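Local coordinates for ESSC (Geobacillus thermodenitrificans, PDB 5FWH), which is part of the bacterial type VII secretion apparatus, an FtsK/SpoIIIE-type ATPase whose N-terminal FHA region probably mediates protein contacts, at residues A[104-109]-A[114-119]; A[48-51]-A[56-59]; A[4-9]-A[32-37]; A[158-163]-A[167-172]. One frame throughout, in Å; residues are numbered along the deposited sequence.

Contact 1: residues A[104-109]-A[114-119]; sequences SEVLVS and ADIETT
Asp115 turns its carboxylate onto the backbone of Leu107. Asp115 OD2 accepts the Leu107 N-H at an N-O distance of 2.9 Å, in a nearly straight bond (172°). The N-H comes in on the anti side of OD2, 20° out of the carboxylate plane. Behind the carboxylate, Asp115 CB rests 3.9 Å from Val106 CG1, and the two side chains cross obliquely. From here the backbones pair in parallel. Ile116 N bonds to Leu107 O at 3.2 Å. Ser109 N bonds weakly to Ile116 O. Thr118 N meets Ser109 O at 3.1 Å. Val108 and Ile116 point to one face of the sheet, where Phe168 packs on both. Val108 CG1, anti to its own N (chi1 -177°), reaches along that face to Thr118 CG2 at 3.6 Å. Ala114 CB lies 3.5 Å from Ser109 O, and Ser109 OG bonds to Asp111. Glu105 sends its carboxylate elsewhere, into a salt bridge with Arg126. Strand 105-109 lies between 123-128 and 116-117, and 185-186 follows at the edge. This parallel pair within a mixed sheet fits one wall of an FHA-type beta sandwich.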
loop_
_atom_site.group_PDB
_atom_site.type_symbol
_atom_site.label_atom_id
_atom_site.label_comp_id
_atom_site.label_asym_id
_atom_site.label_seq_id
_atom_site.Cartn_x
_atom_site.Cartn_y
_atom_site.Cartn_z
ATOM N N SER A 104 -7.970 -23.055 1.012
ATOM C CA SER A 104 -7.029 -23.081 2.141
ATOM C C SER A 104 -5.707 -22.311 1.861
ATOM O O SER A 104 -4.856 -22.200 2.751
ATOM C CB SER A 104 -6.731 -24.515 2.491
ATOM O OG SER A 104 -6.270 -25.170 1.319
ATOM N N GLU A 105 -5.535 -21.797 0.628
ATOM C CA GLU A 105 -4.285 -21.101 0.243
ATOM C C GLU A 105 -4.555 -20.088 -0.857
ATOM O O GLU A 105 -5.320 -20.378 -1.757
ATOM C CB GLU A 105 -3.257 -22.125 -0.234
ATOM C CG GLU A 105 -1.992 -21.562 -0.865
ATOM C CD GLU A 105 -0.861 -21.360 0.127
ATOM O OE1 GLU A 105 -0.201 -22.363 0.526
ATOM O OE2 GLU A 105 -0.609 -20.196 0.519
ATOM N N VAL A 106 -3.991 -18.874 -0.729
ATOM C CA VAL A 106 -4.053 -17.802 -1.766
ATOM C C VAL A 106 -2.614 -17.315 -2.014
ATOM O O VAL A 106 -1.944 -16.841 -1.079
ATOM C CB VAL A 106 -4.989 -16.645 -1.353
ATOM C CG1 VAL A 106 -5.058 -15.557 -2.417
ATOM C CG2 VAL A 106 -6.382 -17.158 -1.177
ATOM N N LEU A 107 -2.129 -17.461 -3.251
ATOM C CA LEU A 107 -0.824 -16.983 -3.641
ATOM C C LEU A 107 -0.970 -15.702 -4.370
ATOM O O LEU A 107 -1.783 -15.587 -5.278
ATOM C CB LEU A 107 -0.095 -17.970 -4.588
ATOM C CG LEU A 107 1.302 -17.518 -5.129
ATOM C CD1 LEU A 107 2.310 -17.145 -4.021
ATOM C CD2 LEU A 107 1.936 -18.572 -6.065
ATOM N N VAL A 108 -0.152 -14.740 -3.968
ATOM C CA VAL A 108 -0.126 -13.422 -4.517
ATOM C C VAL A 108 1.302 -13.235 -5.007
ATOM O O VAL A 108 2.223 -13.170 -4.212
ATOM C CB VAL A 108 -0.434 -12.389 -3.442
ATOM C CG1 VAL A 108 -0.456 -11.027 -4.089
ATOM C CG2 VAL A 108 -1.839 -12.662 -2.836
ATOM N N SER A 109 1.473 -13.196 -6.316
ATOM C CA SER A 109 2.782 -12.994 -6.937
ATOM C C SER A 109 2.617 -12.815 -8.439
ATOM O O SER A 109 1.517 -12.635 -8.944
ATOM C CB SER A 109 3.650 -14.208 -6.699
ATOM O OG SER A 109 3.138 -15.255 -7.502
ATOM N N ALA A 114 -0.561 -17.813 -9.999
ATOM C CA ALA A 114 -0.987 -16.993 -8.856
ATOM C C ALA A 114 -2.481 -16.856 -8.812
ATOM O O ALA A 114 -3.119 -16.654 -9.846
ATOM C CB ALA A 114 -0.366 -15.606 -8.933
ATOM N N ASP A 115 -3.054 -17.006 -7.628
ATOM C CA ASP A 115 -4.498 -16.693 -7.437
ATOM C C ASP A 115 -4.812 -15.193 -7.662
ATOM O O ASP A 115 -5.902 -14.814 -8.111
ATOM C CB ASP A 115 -4.935 -17.132 -6.036
ATOM C CG ASP A 115 -4.692 -18.628 -5.786
ATOM O OD1 ASP A 115 -5.567 -19.412 -6.229
ATOM O OD2 ASP A 115 -3.649 -19.021 -5.165
ATOM N N ILE A 116 -3.888 -14.321 -7.267
ATOM C CA ILE A 116 -3.979 -12.903 -7.560
ATOM C C ILE A 116 -2.676 -12.520 -8.193
ATOM O O ILE A 116 -1.643 -12.649 -7.561
ATOM C CB ILE A 116 -4.203 -12.032 -6.318
ATOM C CG1 ILE A 116 -5.503 -12.451 -5.588
ATOM C CG2 ILE A 116 -4.239 -10.549 -6.697
ATOM C CD1 ILE A 116 -5.714 -11.632 -4.329
ATOM N N GLU A 117 -2.757 -12.002 -9.425
ATOM C CA GLU A 117 -1.549 -11.675 -10.217
ATOM C C GLU A 117 -1.152 -10.213 -10.115
ATOM O O GLU A 117 -1.961 -9.311 -10.412
ATOM C CB GLU A 117 -1.726 -12.049 -11.676
ATOM C CG GLU A 117 -1.549 -13.545 -11.929
ATOM C CD GLU A 117 -1.651 -13.908 -13.410
ATOM O OE1 GLU A 117 -2.804 -14.092 -13.882
ATOM O OE2 GLU A 117 -0.572 -14.025 -14.082
ATOM N N THR A 118 0.102 -9.991 -9.716
ATOM C CA THR A 118 0.625 -8.662 -9.526
ATOM C C THR A 118 2.156 -8.686 -9.562
ATOM O O THR A 118 2.802 -9.637 -9.092
ATOM C CB THR A 118 0.139 -8.030 -8.189
ATOM O OG1 THR A 118 0.912 -6.877 -7.866
ATOM C CG2 THR A 118 0.240 -9.028 -6.975
ATOM N N THR A 119 2.708 -7.615 -10.115
ATOM C CA THR A 119 4.128 -7.343 -10.041
ATOM C C THR A 119 4.415 -6.472 -8.825
ATOM O O THR A 119 5.529 -6.052 -8.666
ATOM C CB THR A 119 4.627 -6.596 -11.299
ATOM O OG1 THR A 119 4.142 -5.245 -11.302
ATOM C CG2 THR A 119 4.181 -7.291 -12.562
#

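Contact 2: residues A[48-51]-A[56-59]; sequences IEKK and TLAV
Ile48 to Lys50 and Leu57 to Val59 run antiparallel, their axes 4.6 Å apart at the closest and 153° between their directions. Glu49 and Ala58 form the hydrogen-bonded pair. Glu49 N bonds to Ala58 O at 3.0 Å. Ala58 N returns to Glu49 O at 2.7 Å. Ile48 with Val59 and Lys50 with Leu57 are the non-hydrogen-bonded pairs on either side. Toward the turn the ladder frays, and Lys51 N bonds only weakly to Thr56 O. The two strands make a beta hairpin inside a mixed sheet, with 23-27 next to 46-50 and 65-69 next to 57-60. On the face shared with Leu57 and Val59, Ile48 makes two contacts. Ile48 CG2 stands anti to the backbone N and meets Leu57 CD2 at 3.8 Å. Ile48 CD1 reaches Val59 CG2 at 3.9 Å, and these two side chains run alongside each other. An alanine here would lack both branches and would probably leave a gap beside Leu57 and Val59. Lys50 CG crosses Leu57 CD1 on the same face. On the other face Glu49 CG packs on Ala58 CB at 3.7 Å. Beyond the paired strands, Lys51 CG lies across Thr56 CG2 at 3.7 Å, and Thr56 OG1 bonds to Leu69 O.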
loop_
_atom_site.group_PDB
_atom_site.type_symbol
_atom_site.label_atom_id
_atom_site.label_comp_id
_atom_site.label_asym_id
_atom_site.label_seq_id
_atom_site.Cartn_x
_atom_site.Cartn_y
_atom_site.Cartn_z
ATOM N N ILE A 48 4.273 18.204 -0.895
ATOM C CA ILE A 48 3.553 17.603 -2.002
ATOM C C ILE A 48 2.386 18.520 -2.314
ATOM O O ILE A 48 1.622 18.828 -1.426
ATOM C CB ILE A 48 2.993 16.196 -1.627
ATOM C CG1 ILE A 48 4.033 15.354 -0.910
ATOM C CG2 ILE A 48 2.514 15.457 -2.851
ATOM C CD1 ILE A 48 5.223 14.933 -1.754
ATOM N N GLU A 49 2.270 18.979 -3.550
ATOM C CA GLU A 49 1.138 19.775 -3.964
ATOM C C GLU A 49 0.493 19.241 -5.249
ATOM O O GLU A 49 1.172 18.736 -6.130
ATOM C CB GLU A 49 1.524 21.260 -4.099
ATOM C CG GLU A 49 2.338 21.624 -5.334
ATOM C CD GLU A 49 2.507 23.136 -5.579
ATOM O OE1 GLU A 49 3.093 23.844 -4.723
ATOM O OE2 GLU A 49 2.078 23.622 -6.658
ATOM N N LYS A 50 -0.830 19.388 -5.345
ATOM C CA LYS A 50 -1.582 18.928 -6.516
ATOM C C LYS A 50 -1.528 19.993 -7.605
ATOM O O LYS A 50 -1.427 21.190 -7.300
ATOM C CB LYS A 50 -3.015 18.606 -6.126
ATOM C CG LYS A 50 -3.432 17.178 -6.462
ATOM C CD LYS A 50 -4.811 16.817 -5.892
ATOM C CE LYS A 50 -5.923 17.720 -6.454
ATOM N NZ LYS A 50 -7.313 17.210 -6.213
ATOM N N LYS A 51 -1.593 19.571 -8.867
ATOM C CA LYS A 51 -1.447 20.507 -9.997
ATOM C C LYS A 51 -2.774 20.936 -10.693
ATOM O O LYS A 51 -2.918 22.098 -11.087
ATOM C CB LYS A 51 -0.410 19.966 -11.006
ATOM C CG LYS A 51 -0.916 19.412 -12.345
ATOM C CD LYS A 51 -0.986 20.481 -13.437
ATOM C CE LYS A 51 -1.423 19.883 -14.765
ATOM N NZ LYS A 51 -1.915 20.918 -15.721
ATOM N N THR A 56 -1.015 15.489 -11.909
ATOM C CA THR A 56 0.226 15.087 -11.252
ATOM C C THR A 56 0.467 15.787 -9.911
ATOM O O THR A 56 -0.185 16.773 -9.599
ATOM C CB THR A 56 1.416 15.270 -12.205
ATOM O OG1 THR A 56 2.626 15.001 -11.502
ATOM C CG2 THR A 56 1.481 16.663 -12.745
ATOM N N LEU A 57 1.394 15.252 -9.105
ATOM C CA LEU A 57 1.781 15.866 -7.840
ATOM C C LEU A 57 3.143 16.463 -7.972
ATOM O O LEU A 57 4.050 15.839 -8.487
ATOM C CB LEU A 57 1.792 14.841 -6.714
ATOM C CG LEU A 57 0.480 14.547 -5.997
ATOM C CD1 LEU A 57 -0.701 14.558 -6.929
ATOM C CD2 LEU A 57 0.588 13.225 -5.260
ATOM N N ALA A 58 3.311 17.679 -7.489
ATOM C CA ALA A 58 4.619 18.296 -7.519
ATOM C C ALA A 58 5.236 17.939 -6.163
ATOM O O ALA A 58 4.554 17.962 -5.139
ATOM C CB ALA A 58 4.491 19.768 -7.696
ATOM N N VAL A 59 6.488 17.518 -6.216
ATOM C CA VAL A 59 7.252 17.160 -5.066
ATOM C C VAL A 59 8.346 18.212 -4.949
ATOM O O VAL A 59 9.174 18.424 -5.867
ATOM C CB VAL A 59 7.898 15.747 -5.119
ATOM C CG1 VAL A 59 8.677 15.494 -3.817
ATOM C CG2 VAL A 59 6.862 14.637 -5.235
#

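Contact 3: residues A[4-9]-A[32-37]; sequences LWVLYE and HHVTVS
Val36 sits over one face of the Tyr8 ring in a CH-pi contact. Val36 CG1 is 4.0 Å from the Tyr8 ring centroid and 24° off the ring normal, offset toward the rim. The closest carbon to Val36 CG1 is Tyr8 CE2, at 3.7 Å. The second branch, Val36 CG2, lies 4.0 Å from Tyr8 CE1, so both methyls meet the ring. With chi1 at 58°, Tyr8 CG lies between N and the carbonyl carbon, and the ring projects to Val36. The other contacts are plain apolar packing. Val6 CG2 meets Val34 CG1 at 4.2 Å as the side chains pass each other. Val6 CG1 comes to 4.4 Å from Val36 CG2. No hydrogen bond joins the two segments. The Tyr8 OH bonds to Gln13, whose NE2 also bonds with Thr35 O. A serine in place of Tyr8 would probably take the ring from the Val36 methyls and leave Gln13 without its phenol partner. Strand 3-8 runs between 11-16 and 84-88 in an antiparallel sheet. Strand 34-35 edges a second, mixed sheet beside 23-27. The valines join the two sheets, with Phe15 against Val34, Ile86 against Val6 and Met84 against Val36, consistent with the core of an FHA-type beta sandwich.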
loop_
_atom_site.group_PDB
_atom_site.type_symbol
_atom_site.label_atom_id
_atom_site.label_comp_id
_atom_site.label_asym_id
_atom_site.label_seq_id
_atom_site.Cartn_x
_atom_site.Cartn_y
_atom_site.Cartn_z
ATOM N N LEU A 4 -1.254 8.667 -0.866
ATOM C CA LEU A 4 0.206 8.484 -0.890
ATOM C C LEU A 4 0.629 7.545 0.169
ATOM O O LEU A 4 0.128 7.509 1.309
ATOM C CB LEU A 4 1.060 9.757 -0.775
ATOM C CG LEU A 4 0.736 10.951 0.102
ATOM C CD1 LEU A 4 1.940 11.863 0.084
ATOM C CD2 LEU A 4 -0.482 11.687 -0.417
ATOM N N TRP A 5 1.668 6.875 -0.212
ATOM C CA TRP A 5 2.340 5.941 0.631
ATOM C C TRP A 5 3.622 6.583 0.954
ATOM O O TRP A 5 4.345 6.995 0.042
ATOM C CB TRP A 5 2.580 4.713 -0.159
ATOM C CG TRP A 5 1.366 4.279 -0.853
ATOM C CD1 TRP A 5 0.623 4.960 -1.825
ATOM C CD2 TRP A 5 0.795 3.043 -0.724
ATOM N NE1 TRP A 5 -0.359 4.191 -2.277
ATOM C CE2 TRP A 5 -0.327 3.015 -1.572
ATOM C CE3 TRP A 5 1.080 1.948 0.067
ATOM C CZ2 TRP A 5 -1.155 1.944 -1.641
ATOM C CZ3 TRP A 5 0.267 0.910 -0.013
ATOM C CH2 TRP A 5 -0.837 0.901 -0.876
ATOM N N VAL A 6 3.912 6.601 2.224
ATOM C CA VAL A 6 5.179 7.080 2.752
ATOM C C VAL A 6 5.930 5.889 3.460
ATOM O O VAL A 6 5.524 5.366 4.469
ATOM C CB VAL A 6 4.910 8.232 3.694
ATOM C CG1 VAL A 6 6.217 8.773 4.312
ATOM C CG2 VAL A 6 4.126 9.300 2.935
ATOM N N LEU A 7 7.000 5.486 2.825
ATOM C CA LEU A 7 7.817 4.402 3.220
ATOM C C LEU A 7 9.159 4.934 3.723
ATOM O O LEU A 7 9.780 5.736 3.077
ATOM C CB LEU A 7 8.078 3.452 2.046
ATOM C CG LEU A 7 6.781 2.823 1.478
ATOM C CD1 LEU A 7 6.251 3.647 0.287
ATOM C CD2 LEU A 7 7.049 1.383 1.022
ATOM N N TYR A 8 9.552 4.401 4.874
ATOM C CA TYR A 8 10.823 4.740 5.534
ATOM C C TYR A 8 11.095 3.674 6.611
ATOM O O TYR A 8 10.124 3.044 7.132
ATOM C CB TYR A 8 10.713 6.122 6.165
ATOM C CG TYR A 8 9.591 6.216 7.160
ATOM C CD1 TYR A 8 8.277 6.375 6.738
ATOM C CD2 TYR A 8 9.831 6.160 8.525
ATOM C CE1 TYR A 8 7.262 6.477 7.616
ATOM C CE2 TYR A 8 8.795 6.226 9.426
ATOM C CZ TYR A 8 7.514 6.402 8.955
ATOM O OH TYR A 8 6.467 6.476 9.821
ATOM N N GLU A 9 12.388 3.451 6.943
ATOM C CA GLU A 9 12.799 2.380 7.846
ATOM C C GLU A 9 11.990 1.110 7.527
ATOM O O GLU A 9 12.056 0.650 6.399
ATOM C CB GLU A 9 12.708 2.805 9.316
ATOM C CG GLU A 9 13.507 4.088 9.595
ATOM C CD GLU A 9 13.982 4.293 11.044
ATOM O OE1 GLU A 9 14.172 3.286 11.801
ATOM O OE2 GLU A 9 14.190 5.476 11.432
ATOM N N HIS A 32 2.210 18.554 11.106
ATOM C CA HIS A 32 2.299 18.191 9.696
ATOM C C HIS A 32 1.278 17.164 9.292
ATOM O O HIS A 32 0.762 16.438 10.112
ATOM C CB HIS A 32 3.682 17.658 9.367
ATOM C CG HIS A 32 4.731 18.703 9.386
ATOM N ND1 HIS A 32 5.965 18.490 9.949
ATOM C CD2 HIS A 32 4.734 19.981 8.931
ATOM C CE1 HIS A 32 6.706 19.575 9.794
ATOM N NE2 HIS A 32 5.973 20.502 9.199
ATOM N N HIS A 33 1.027 17.099 7.995
ATOM C CA HIS A 33 0.084 16.152 7.500
ATOM C C HIS A 33 0.552 14.729 7.736
ATOM O O HIS A 33 -0.221 13.882 8.211
ATOM C CB HIS A 33 -0.176 16.436 6.046
ATOM C CG HIS A 33 -0.836 17.750 5.856
ATOM N ND1 HIS A 33 -0.127 18.929 5.763
ATOM C CD2 HIS A 33 -2.153 18.089 5.857
ATOM C CE1 HIS A 33 -0.980 19.936 5.668
ATOM N NE2 HIS A 33 -2.211 19.455 5.734
ATOM N N VAL A 34 1.824 14.445 7.427
ATOM C CA VAL A 34 2.366 13.102 7.694
ATOM C C VAL A 34 3.616 13.328 8.548
ATOM O O VAL A 34 4.496 14.100 8.129
ATOM C CB VAL A 34 2.687 12.353 6.367
ATOM C CG1 VAL A 34 3.453 11.057 6.650
ATOM C CG2 VAL A 34 1.431 12.026 5.582
ATOM N N THR A 35 3.651 12.700 9.735
ATOM C CA THR A 35 4.667 12.901 10.807
ATOM C C THR A 35 5.632 11.721 10.821
ATOM O O THR A 35 5.255 10.631 11.232
ATOM C CB THR A 35 4.039 12.948 12.254
ATOM O OG1 THR A 35 3.040 13.972 12.394
ATOM C CG2 THR A 35 5.111 13.131 13.323
ATOM N N VAL A 36 6.861 11.931 10.332
ATOM C CA VAL A 36 7.974 11.018 10.535
ATOM C C VAL A 36 8.921 11.627 11.571
ATOM O O VAL A 36 9.753 12.479 11.248
ATOM C CB VAL A 36 8.774 10.805 9.250
ATOM C CG1 VAL A 36 9.878 9.783 9.517
ATOM C CG2 VAL A 36 7.834 10.391 8.092
ATOM N N SER A 37 8.808 11.173 12.811
ATOM C CA SER A 37 9.543 11.803 13.915
ATOM C C SER A 37 10.988 11.364 14.006
ATOM O O SER A 37 11.808 12.081 14.581
ATOM C CB SER A 37 8.847 11.537 15.250
ATOM O OG SER A 37 8.393 10.209 15.252
#

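Contact 4: residues A[158-163]-A[167-172]; sequences GDVLLC and QFVFIE
Leu161 to Cys163 and Gln167 to Phe170 run antiparallel at 172°, their axes 4.9 Å apart at the closest, and Leu161 and Phe168 are the hydrogen-bonded pair, with Leu161 N to Phe168 O and Phe168 N to Leu161 O each at 3.0 Å. On one face Leu162 and Gln167 lie flank to flank. Leu162 CD2 lies beside the aliphatic part of Gln167. The amide beyond is held by Gln3, which bonds to Gln167 OE1. A chi1 of -167° swings Val169 CG1 away from its N and toward Asp159 O, 3.5 Å from it. Val169 CG2 meets Val160 CG2 at 4.2 Å. The opposite face, with Leu161 and Phe168, is apolar. The Phe168 ring turns its edge to Leu161 O, which lies in the ring plane, 3.8 Å from Phe168 CD1. Cys163 SG is also near that plane, 4.2 Å from Phe168 CE1. Phe123 meets the Phe168 ring edge-to-face, and Trp132 stacks on Phe170. The hairpin thus has one apolar face, built of Leu161, Phe168 and Phe170, that suits the interior of a sandwich. Further along, water 1 takes over the bridging. It donates to Asp159 O and accepts from Phe170 N. The backbone pairing is therefore direct at Leu161 and Phe168 and becomes water-mediated toward Gly158.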
loop_
_atom_site.group_PDB
_atom_site.type_symbol
_atom_site.label_atom_id
_atom_site.label_comp_id
_atom_site.label_asym_id
_atom_site.label_seq_id
_atom_site.Cartn_x
_atom_site.Cartn_y
_atom_site.Cartn_z
ATOM N N GLY A 158 -9.818 -7.153 9.825
ATOM C CA GLY A 158 -9.378 -5.756 9.807
ATOM C C GLY A 158 -7.903 -5.507 10.161
ATOM O O GLY A 158 -7.496 -4.343 10.325
ATOM N N ASP A 159 -7.079 -6.544 10.278
ATOM C CA ASP A 159 -5.691 -6.351 9.902
ATOM C C ASP A 159 -5.737 -5.862 8.441
ATOM O O ASP A 159 -6.664 -6.231 7.669
ATOM C CB ASP A 159 -4.889 -7.639 10.031
ATOM C CG ASP A 159 -4.496 -7.971 11.512
ATOM O OD1 ASP A 159 -4.462 -7.058 12.345
ATOM O OD2 ASP A 159 -4.207 -9.154 11.851
ATOM N N VAL A 160 -4.783 -4.998 8.092
ATOM C CA VAL A 160 -4.602 -4.452 6.722
ATOM C C VAL A 160 -3.224 -4.842 6.231
ATOM O O VAL A 160 -2.210 -4.569 6.889
ATOM C CB VAL A 160 -4.744 -2.941 6.713
ATOM C CG1 VAL A 160 -4.541 -2.392 5.302
ATOM C CG2 VAL A 160 -6.168 -2.575 7.233
ATOM N N LEU A 161 -3.170 -5.495 5.095
ATOM C CA LEU A 161 -1.905 -5.738 4.429
ATOM C C LEU A 161 -1.716 -4.704 3.348
ATOM O O LEU A 161 -2.632 -4.561 2.530
ATOM C CB LEU A 161 -1.905 -7.142 3.861
ATOM C CG LEU A 161 -1.746 -8.209 4.917
ATOM C CD1 LEU A 161 -2.056 -9.561 4.269
ATOM C CD2 LEU A 161 -0.362 -8.228 5.567
ATOM N N LEU A 162 -0.538 -4.046 3.316
ATOM C CA LEU A 162 -0.216 -3.024 2.314
ATOM C C LEU A 162 1.086 -3.328 1.637
ATOM O O LEU A 162 2.049 -3.677 2.302
ATOM C CB LEU A 162 0.068 -1.695 2.956
ATOM C CG LEU A 162 -0.976 -0.948 3.727
ATOM C CD1 LEU A 162 -0.412 0.399 4.146
ATOM C CD2 LEU A 162 -2.200 -0.758 2.926
ATOM N N CYS A 163 1.134 -3.153 0.323
ATOM C CA CYS A 163 2.396 -2.874 -0.376
ATOM C C CYS A 163 2.148 -1.639 -1.312
ATOM O O CYS A 163 1.019 -1.355 -1.610
ATOM C CB CYS A 163 2.762 -4.108 -1.213
ATOM S SG CYS A 163 1.352 -4.669 -2.162
ATOM N N GLN A 167 -4.048 -2.797 -1.360
ATOM C CA GLN A 167 -4.440 -3.196 0.006
ATOM C C GLN A 167 -5.278 -4.419 -0.004
ATOM O O GLN A 167 -6.092 -4.588 -0.917
ATOM C CB GLN A 167 -5.301 -2.165 0.628
ATOM C CG GLN A 167 -4.643 -0.842 0.757
ATOM C CD GLN A 167 -5.706 0.195 1.006
ATOM O OE1 GLN A 167 -5.868 1.160 0.212
ATOM N NE2 GLN A 167 -6.508 -0.047 2.083
ATOM N N PHE A 168 -5.062 -5.287 0.997
ATOM C CA PHE A 168 -5.758 -6.562 1.171
ATOM C C PHE A 168 -6.346 -6.589 2.552
ATOM O O PHE A 168 -5.613 -6.341 3.522
ATOM C CB PHE A 168 -4.819 -7.739 1.048
ATOM C CG PHE A 168 -4.015 -7.755 -0.238
ATOM C CD1 PHE A 168 -2.889 -6.973 -0.360
ATOM C CD2 PHE A 168 -4.365 -8.585 -1.264
ATOM C CE1 PHE A 168 -2.107 -6.988 -1.505
ATOM C CE2 PHE A 168 -3.651 -8.566 -2.451
ATOM C CZ PHE A 168 -2.514 -7.770 -2.552
ATOM N N VAL A 169 -7.661 -6.817 2.654
ATOM C CA VAL A 169 -8.359 -6.851 3.973
ATOM C C VAL A 169 -9.337 -8.003 3.976
ATOM O O VAL A 169 -10.151 -8.103 3.071
ATOM C CB VAL A 169 -9.135 -5.564 4.299
ATOM C CG1 VAL A 169 -9.532 -5.546 5.766
ATOM C CG2 VAL A 169 -8.281 -4.331 4.027
ATOM N N PHE A 170 -9.221 -8.920 4.943
ATOM C CA PHE A 170 -10.273 -9.901 5.161
ATOM C C PHE A 170 -11.434 -9.117 5.832
ATOM O O PHE A 170 -11.298 -8.509 6.931
ATOM C CB PHE A 170 -9.803 -11.088 6.026
ATOM C CG PHE A 170 -9.104 -12.174 5.224
ATOM C CD1 PHE A 170 -9.837 -13.045 4.437
ATOM C CD2 PHE A 170 -7.715 -12.268 5.221
ATOM C CE1 PHE A 170 -9.209 -14.009 3.687
ATOM C CE2 PHE A 170 -7.064 -13.219 4.471
ATOM C CZ PHE A 170 -7.815 -14.104 3.691
ATOM N N ILE A 171 -12.555 -9.102 5.154
ATOM C CA ILE A 171 -13.762 -8.543 5.741
ATOM C C ILE A 171 -14.248 -9.547 6.790
ATOM O O ILE A 171 -14.606 -9.174 7.896
ATOM C CB ILE A 171 -14.896 -8.412 4.716
ATOM C CG1 ILE A 171 -14.534 -7.439 3.585
ATOM C CG2 ILE A 171 -16.193 -8.008 5.411
ATOM C CD1 ILE A 171 -14.296 -6.011 4.001
ATOM N N GLU A 172 -14.303 -10.806 6.346
ATOM C CA GLU A 172 -14.681 -11.981 7.101
ATOM C C GLU A 172 -13.655 -13.041 6.741
ATOM O O GLU A 172 -12.849 -12.885 5.785
ATOM C CB GLU A 172 -16.088 -12.415 6.660
ATOM C CG GLU A 172 -16.667 -13.750 7.158
ATOM C CD GLU A 172 -16.688 -13.960 8.661
ATOM O OE1 GLU A 172 -15.594 -14.157 9.265
ATOM O OE2 GLU A 172 -17.811 -13.985 9.219
HETATM O O HOH W 1 -7.240 -9.015 7.246
#

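Contacts 2 and 3 belong to one half of the chain, contacts 1 and 4 to the other, consistent with two FHA-type sandwiches in series. Contacts 1 and 2 lie farthest apart, with centres 33 Å from each other on opposite sides of the chain's centre. Within the first half, Ile48 CG1 of contact 2 packs on Leu4 CD1 of contact 3 at 4.2 Å. Within the second, Phe168 of contact 4 bridges to contact 1. Phe168 CZ is 4.1 Å from Val108 CG1, and Phe168 CE2 meets Ile116 CD1. The halves meet between contacts 3 and 4, where Trp5 CZ3 lies 4.0 Å from Leu162 CB. None of the four contacts includes a bound ligand.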